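Long-range contacts in Lysine/ornithine decarboxylase (Selenomonas ruminantium, PDB 5GJO), which decarboxylates lysine and ornithine with similar efficiency, using pyridoxal 5'-phosphate, to give cadaverine and putrescine: residues H69-S74 and I92-V97; V111-F116 and D133-I138. The protein carries 2 engineered substitutions. One frame throughout, in Å; residues are numbered along the deposited sequence.

Overall arrangement
Both contacts belong to the parallel beta-barrel of the pyridoxal-binding domain. From the N terminus, strand 69-72 runs into helix 75-83 and back to strand 91-93; contact 1 (69-74 with 92-97) closes this first loop. The chain then passes through helix 100-109 to strand 113-116, and contact 2 (111-116 with 133-138) closes the next loop around helix 122-128. The two loops follow in series and neither nest nor cross. Their centres lie about 9 Å apart, and the junction falls between strands 91-93 and 113-116, where Tyr93 N probably hydrogen-bonds to Arg113 O at 2.9 Å. Contact 1 borders the cofactor directly; contact 2 continues the barrel wall and nears the cofactor through Arg137.

Contact 1: residues H69-S74 and I92-V97; sequences HFDVAS and IYANPV. With PLP (pyridoxal-5'-phosphate), chain H.
Asp71 and Ala94 meet beside the cofactor, at its N1 and methyl corner: Asp71 OD1 lies 3.3 Å from Ala94 CB, while Asp71 OD2 stands 3.0 Å from the pyridine nitrogen, PLP N1, well out of the plane of the ring. With CG anti to the backbone N (chi1 153°), the carboxylate is turned to the cofactor. The same OD2 is salt-bridged to Lys52, and Glu256 stands close by. Ala94 O approaches the cofactor methyl group, PLP C2A, at 3.7 Å.

Behind this site the strands pair in parallel, as neighbours in a beta-alpha-beta unit of the TIM-type barrel. Ile92 N donates to Phe70 O, and Val72 N gives an almost straight bond to Ile92 O (2.9 Å, 177°). Ala94 N to Val72 O is longer and more bent. On the face turned to helix 75-83, Val72 CG2 packs on Tyr93 CB (4.1 Å), and both side chains touch Met78.

Beyond the strand ends, Asn95 ND2 donates to Ala73 O at 3.0 Å, in the carbonyl plane and near its own amide plane; ND2 also bonds Pro322 O of the second subunit. Asn95 OD1 accepts from Val97 N in an Asx turn, which fixes the amide's rotation. A water bridges Ala73 O and Tyr93 OH, lying in plane at the tyrosine ring's edge.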
loop_
_atom_site.group_PDB
_atom_site.type_symbol
_atom_site.label_atom_id
_atom_site.label_comp_id
_atom_site.label_asym_id
_atom_site.label_seq_id
_atom_site.Cartn_x
_atom_site.Cartn_y
_atom_site.Cartn_z
ATOM N N HIS A 69 14.250 19.496 -14.184
ATOM C CA HIS A 69 13.576 20.003 -13.024
ATOM C C HIS A 69 12.723 18.889 -12.373
ATOM O O HIS A 69 12.782 17.700 -12.799
ATOM C CB HIS A 69 12.638 21.178 -13.413
ATOM C CG HIS A 69 13.336 22.413 -13.909
ATOM N ND1 HIS A 69 14.239 22.410 -14.953
ATOM C CD2 HIS A 69 13.279 23.699 -13.470
ATOM C CE1 HIS A 69 14.700 23.636 -15.158
ATOM N NE2 HIS A 69 14.123 24.440 -14.273
ATOM N N PHE A 70 11.976 19.266 -11.319
ATOM C CA PHE A 70 11.196 18.278 -10.569
ATOM C C PHE A 70 9.802 18.741 -10.194
ATOM O O PHE A 70 9.635 19.865 -9.809
ATOM C CB PHE A 70 11.899 17.864 -9.287
ATOM C CG PHE A 70 13.243 17.242 -9.524
ATOM C CD1 PHE A 70 13.335 15.876 -9.795
ATOM C CD2 PHE A 70 14.404 18.043 -9.610
ATOM C CE1 PHE A 70 14.574 15.320 -10.116
ATOM C CE2 PHE A 70 15.627 17.498 -9.916
ATOM C CZ PHE A 70 15.718 16.124 -10.199
ATOM N N ASP A 71 8.846 17.833 -10.293
ATOM C CA ASP A 71 7.476 18.039 -9.844
ATOM C C ASP A 71 7.368 17.288 -8.526
ATOM O O ASP A 71 7.623 16.063 -8.445
ATOM C CB ASP A 71 6.514 17.445 -10.868
ATOM C CG ASP A 71 5.179 17.022 -10.251
ATOM O OD1 ASP A 71 4.731 17.627 -9.263
ATOM O OD2 ASP A 71 4.567 16.063 -10.722
ATOM N N VAL A 72 7.002 18.001 -7.461
ATOM C CA VAL A 72 6.915 17.483 -6.105
ATOM C C VAL A 72 5.451 17.551 -5.635
ATOM O O VAL A 72 4.763 18.527 -5.964
ATOM C CB VAL A 72 7.756 18.261 -5.083
ATOM C CG1 VAL A 72 9.246 18.067 -5.417
ATOM C CG2 VAL A 72 7.487 19.759 -5.100
ATOM N N ALA A 73 5.039 16.539 -4.901
ATOM C CA ALA A 73 3.644 16.363 -4.429
ATOM C C ALA A 73 3.449 16.635 -2.978
ATOM O O ALA A 73 2.289 16.600 -2.539
ATOM C CB ALA A 73 3.231 14.923 -4.661
ATOM N N SER A 74 4.523 16.795 -2.206
ATOM C CA SER A 74 4.456 16.801 -0.736
ATOM C C SER A 74 5.764 17.350 -0.156
ATOM O O SER A 74 6.761 17.438 -0.850
ATOM C CB SER A 74 4.249 15.382 -0.127
ATOM O OG SER A 74 5.462 14.606 -0.247
ATOM N N ILE A 92 8.443 22.368 -8.992
ATOM C CA ILE A 92 7.044 22.799 -9.016
ATOM C C ILE A 92 6.277 21.985 -8.014
ATOM O O ILE A 92 6.363 20.763 -7.984
ATOM C CB ILE A 92 6.410 22.745 -10.411
ATOM C CG1 ILE A 92 5.001 23.380 -10.345
ATOM C CG2 ILE A 92 6.388 21.396 -11.012
ATOM C CD1 ILE A 92 4.330 23.547 -11.687
ATOM N N TYR A 93 5.577 22.653 -7.114
ATOM C CA TYR A 93 4.727 21.948 -6.166
ATOM C C TYR A 93 3.366 21.835 -6.856
ATOM O O TYR A 93 2.524 22.707 -6.744
ATOM C CB TYR A 93 4.680 22.708 -4.836
ATOM C CG TYR A 93 3.941 22.079 -3.672
ATOM C CD1 TYR A 93 3.514 20.769 -3.695
ATOM C CD2 TYR A 93 3.684 22.810 -2.541
ATOM C CE1 TYR A 93 2.845 20.218 -2.625
ATOM C CE2 TYR A 93 3.004 22.280 -1.475
ATOM C CZ TYR A 93 2.590 20.978 -1.515
ATOM O OH TYR A 93 1.939 20.473 -0.444
ATOM N N ALA A 94 3.205 20.752 -7.605
ATOM C CA ALA A 94 2.033 20.550 -8.460
ATOM C C ALA A 94 0.937 19.666 -7.864
ATOM O O ALA A 94 0.111 19.100 -8.620
ATOM C CB ALA A 94 2.468 19.964 -9.763
ATOM N N ASN A 95 0.896 19.562 -6.581
ATOM C CA ASN A 95 -0.298 19.033 -5.923
ATOM C C ASN A 95 -1.268 20.202 -5.830
ATOM O O ASN A 95 -0.949 21.211 -5.144
ATOM C CB ASN A 95 0.054 18.522 -4.610
ATOM C CG ASN A 95 -1.043 17.680 -3.982
ATOM O OD1 ASN A 95 -2.242 17.940 -4.179
ATOM N ND2 ASN A 95 -0.626 16.596 -3.278
ATOM N N PRO A 96 -2.410 20.089 -6.519
ATOM C CA PRO A 96 -3.323 21.232 -6.489
ATOM C C PRO A 96 -3.864 21.538 -5.101
ATOM O O PRO A 96 -4.346 22.665 -4.955
ATOM C CB PRO A 96 -4.478 20.803 -7.436
ATOM C CG PRO A 96 -3.901 19.727 -8.257
ATOM C CD PRO A 96 -2.937 19.016 -7.355
ATOM N N VAL A 97 -3.900 20.594 -4.167
ATOM C CA VAL A 97 -4.434 20.818 -2.858
ATOM C C VAL A 97 -3.372 20.571 -1.867
ATOM O O VAL A 97 -3.145 19.458 -1.454
ATOM C CB VAL A 97 -5.706 20.022 -2.565
ATOM C CG1 VAL A 97 -6.256 20.405 -1.164
ATOM C CG2 VAL A 97 -6.732 20.272 -3.661
HETATM N N1 PLP H . 2.478 15.429 -12.724
HETATM C C2 PLP H . 1.343 15.429 -11.985
HETATM C C2A PLP H . 0.810 16.723 -11.428
HETATM C C3 PLP H . 0.623 14.158 -11.722
HETATM O O3 PLP H . -0.520 14.132 -10.982
HETATM C C4 PLP H . 1.194 12.918 -12.296
HETATM C C4A PLP H . 0.549 11.603 -12.089
HETATM O O4A PLP H . -0.183 11.426 -11.129
HETATM C C5 PLP H . 2.442 13.054 -13.086
HETATM C C6 PLP H . 3.011 14.314 -13.253
HETATM C C5A PLP H . 3.087 11.836 -13.705
HETATM O O4P PLP H . 2.120 11.123 -14.473
HETATM P P PLP H . 2.570 9.912 -15.433
HETATM O O1P PLP H . 3.477 10.569 -16.446
HETATM O O2P PLP H . 1.271 9.397 -16.003
HETATM O O3P PLP H . 3.270 8.950 -14.503
HETATM O O HOH W 1 1.038 17.972 -0.503
#

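Contact 2: residues V111-F116 and D133-I138; sequences VRRFTF and DVLVRI
Strands 113-116 and 133-137 run parallel, 4.7 Å apart at closest approach with axes 27° askew, joined by a ladder from Asp133 N to Arg112 O through to Arg137 N to Phe116 O. At its start, Arg112 bends at chi3 (-53°) and brings its guanidinium to the Asp133 carboxylate, the two planes nearly perpendicular. Arg112 NH2 meets Asp133 OD2 at 2.9 Å and Arg112 NH1 meets Asp133 OD1 at 3.2 Å, both weak bonds in this salt bridge. Asp133 OD1 is also bonded to His173, and a water joins Asp133 OD2 to Arg113 NH1. Were Asp133 an alanine, the Arg112 guanidinium would probably lose its counter-charge, and His173 and the water a partner.

Arg113 extends along the same face as Leu135, its CG 4.2 Å from Leu135 CD1, and salt-bridges Asp214. On the other face, Phe116 CE1 presses on Val134 CG2 (3.7 Å) and on Val136 CB (3.9 Å). The Phe116 chi1 of 75° sets CG between the backbone N and carbonyl carbon, bringing the ring over the neighbouring strand. Met125 (helix 122-128) and Leu163 (helix 160-169) also touch the Phe116 side chain.

A second water links Thr115 OG1 to Arg137 NH1; Arg137 NH2 hydrogen-bonds Leu149 O, and the nearest Arg137 side-chain and cofactor atoms are about 4 Å apart. Strand, helix and parallel strand form a beta-alpha-beta unit of the TIM-type barrel that houses PLP in this family.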
loop_
_atom_site.group_PDB
_atom_site.type_symbol
_atom_site.label_atom_id
_atom_site.label_comp_id
_atom_site.label_asym_id
_atom_site.label_seq_id
_atom_site.Cartn_x
_atom_site.Cartn_y
_atom_site.Cartn_z
ATOM N N VAL A 111 10.580 27.267 -2.908
ATOM C CA VAL A 111 9.801 26.710 -3.991
ATOM C C VAL A 111 8.707 27.728 -4.212
ATOM O O VAL A 111 7.946 28.008 -3.319
ATOM C CB VAL A 111 9.139 25.390 -3.602
ATOM C CG1 VAL A 111 8.195 24.946 -4.695
ATOM C CG2 VAL A 111 10.169 24.313 -3.321
ATOM N N ARG A 112 8.666 28.302 -5.399
ATOM C CA ARG A 112 7.676 29.319 -5.697
ATOM C C ARG A 112 6.951 29.135 -7.027
ATOM O O ARG A 112 6.682 30.096 -7.719
ATOM C CB ARG A 112 8.278 30.721 -5.557
ATOM C CG ARG A 112 9.574 30.955 -6.308
ATOM C CD ARG A 112 9.997 32.415 -6.242
ATOM N NE ARG A 112 8.917 33.299 -6.670
ATOM C CZ ARG A 112 8.567 33.518 -7.932
ATOM N NH1 ARG A 112 7.544 34.321 -8.209
ATOM N NH2 ARG A 112 9.217 32.929 -8.919
ATOM N N ARG A 113 6.656 27.889 -7.384
ATOM C CA ARG A 113 5.917 27.603 -8.646
ATOM C C ARG A 113 4.924 26.562 -8.150
ATOM O O ARG A 113 5.362 25.516 -7.578
ATOM C CB ARG A 113 6.866 27.071 -9.678
ATOM C CG ARG A 113 6.241 26.781 -10.997
ATOM C CD ARG A 113 7.329 26.335 -11.941
ATOM N NE ARG A 113 6.896 26.156 -13.293
ATOM C CZ ARG A 113 7.080 27.020 -14.301
ATOM N NH1 ARG A 113 7.645 28.193 -14.100
ATOM N NH2 ARG A 113 6.673 26.718 -15.520
ATOM N N PHE A 114 3.645 26.856 -8.312
ATOM C CA PHE A 114 2.547 26.080 -7.761
ATOM C C PHE A 114 1.521 25.851 -8.858
ATOM O O PHE A 114 1.429 26.630 -9.755
ATOM C CB PHE A 114 1.818 26.872 -6.669
ATOM C CG PHE A 114 2.612 27.134 -5.415
ATOM C CD1 PHE A 114 3.614 26.309 -5.015
ATOM C CD2 PHE A 114 2.287 28.207 -4.612
ATOM C CE1 PHE A 114 4.316 26.547 -3.868
ATOM C CE2 PHE A 114 2.976 28.456 -3.460
ATOM C CZ PHE A 114 4.002 27.620 -3.091
ATOM N N THR A 115 0.774 24.767 -8.750
ATOM C CA THR A 115 -0.535 24.615 -9.466
ATOM C C THR A 115 -1.679 24.713 -8.530
ATOM O O THR A 115 -1.556 24.509 -7.358
ATOM C CB THR A 115 -0.621 23.317 -10.350
ATOM O OG1 THR A 115 -0.737 22.214 -9.484
ATOM C CG2 THR A 115 0.640 23.148 -11.173
ATOM N N PHE A 116 -2.835 25.052 -9.088
ATOM C CA PHE A 116 -4.081 25.043 -8.355
ATOM C C PHE A 116 -5.288 24.877 -9.282
ATOM O O PHE A 116 -5.206 25.125 -10.449
ATOM C CB PHE A 116 -4.222 26.294 -7.491
ATOM C CG PHE A 116 -4.553 27.534 -8.257
ATOM C CD1 PHE A 116 -3.701 28.018 -9.218
ATOM C CD2 PHE A 116 -5.717 28.231 -7.995
ATOM C CE1 PHE A 116 -4.003 29.173 -9.907
ATOM C CE2 PHE A 116 -6.028 29.369 -8.687
ATOM C CZ PHE A 116 -5.178 29.838 -9.643
ATOM N N ASP A 133 4.677 32.127 -8.469
ATOM C CA ASP A 133 4.140 31.833 -9.753
ATOM C C ASP A 133 3.071 30.713 -9.612
ATOM O O ASP A 133 3.342 29.646 -8.973
ATOM C CB ASP A 133 5.259 31.371 -10.696
ATOM C CG ASP A 133 6.292 32.411 -10.920
ATOM O OD1 ASP A 133 5.899 33.597 -10.900
ATOM O OD2 ASP A 133 7.481 32.059 -11.095
ATOM N N VAL A 134 1.924 30.940 -10.235
ATOM C CA VAL A 134 0.856 29.921 -10.260
ATOM C C VAL A 134 0.382 29.612 -11.654
ATOM O O VAL A 134 0.294 30.471 -12.550
ATOM C CB VAL A 134 -0.357 30.263 -9.355
ATOM C CG1 VAL A 134 0.058 30.417 -7.949
ATOM C CG2 VAL A 134 -1.094 31.539 -9.878
ATOM N N LEU A 135 0.172 28.300 -11.922
ATOM C CA LEU A 135 -0.457 27.835 -13.124
ATOM C C LEU A 135 -1.795 27.222 -12.707
ATOM O O LEU A 135 -1.883 26.369 -11.821
ATOM C CB LEU A 135 0.356 26.766 -13.858
ATOM C CG LEU A 135 1.780 27.154 -14.282
ATOM C CD1 LEU A 135 2.630 27.291 -13.065
ATOM C CD2 LEU A 135 2.367 25.980 -15.053
ATOM N N VAL A 136 -2.853 27.608 -13.409
ATOM C CA VAL A 136 -4.143 27.091 -13.099
ATOM C C VAL A 136 -4.293 25.796 -13.922
ATOM O O VAL A 136 -3.960 25.782 -15.076
ATOM C CB VAL A 136 -5.310 28.055 -13.416
ATOM C CG1 VAL A 136 -5.419 28.413 -14.851
ATOM C CG2 VAL A 136 -6.637 27.462 -12.914
ATOM N N ARG A 137 -4.808 24.760 -13.257
ATOM C CA ARG A 137 -4.949 23.443 -13.917
ATOM C C ARG A 137 -6.386 23.347 -14.398
ATOM O O ARG A 137 -7.329 23.438 -13.548
ATOM C CB ARG A 137 -4.753 22.351 -12.904
ATOM C CG ARG A 137 -4.780 20.962 -13.558
ATOM C CD ARG A 137 -4.346 19.944 -12.541
ATOM N NE ARG A 137 -4.595 18.580 -12.968
ATOM C CZ ARG A 137 -4.144 17.526 -12.277
ATOM N NH1 ARG A 137 -3.269 17.669 -11.279
ATOM N NH2 ARG A 137 -4.499 16.281 -12.669
ATOM N N ILE A 138 -6.532 23.113 -15.668
ATOM C CA ILE A 138 -7.836 22.901 -16.307
ATOM C C ILE A 138 -8.145 21.404 -16.468
ATOM O O ILE A 138 -7.254 20.595 -16.748
ATOM C CB ILE A 138 -7.945 23.578 -17.693
ATOM C CG1 ILE A 138 -6.847 23.164 -18.691
ATOM C CG2 ILE A 138 -7.965 25.097 -17.508
ATOM C CD1 ILE A 138 -7.022 23.631 -20.112
HETATM O O HOH W 2 8.381 29.524 -11.677
HETATM O O HOH W 3 -1.253 19.724 -10.920
#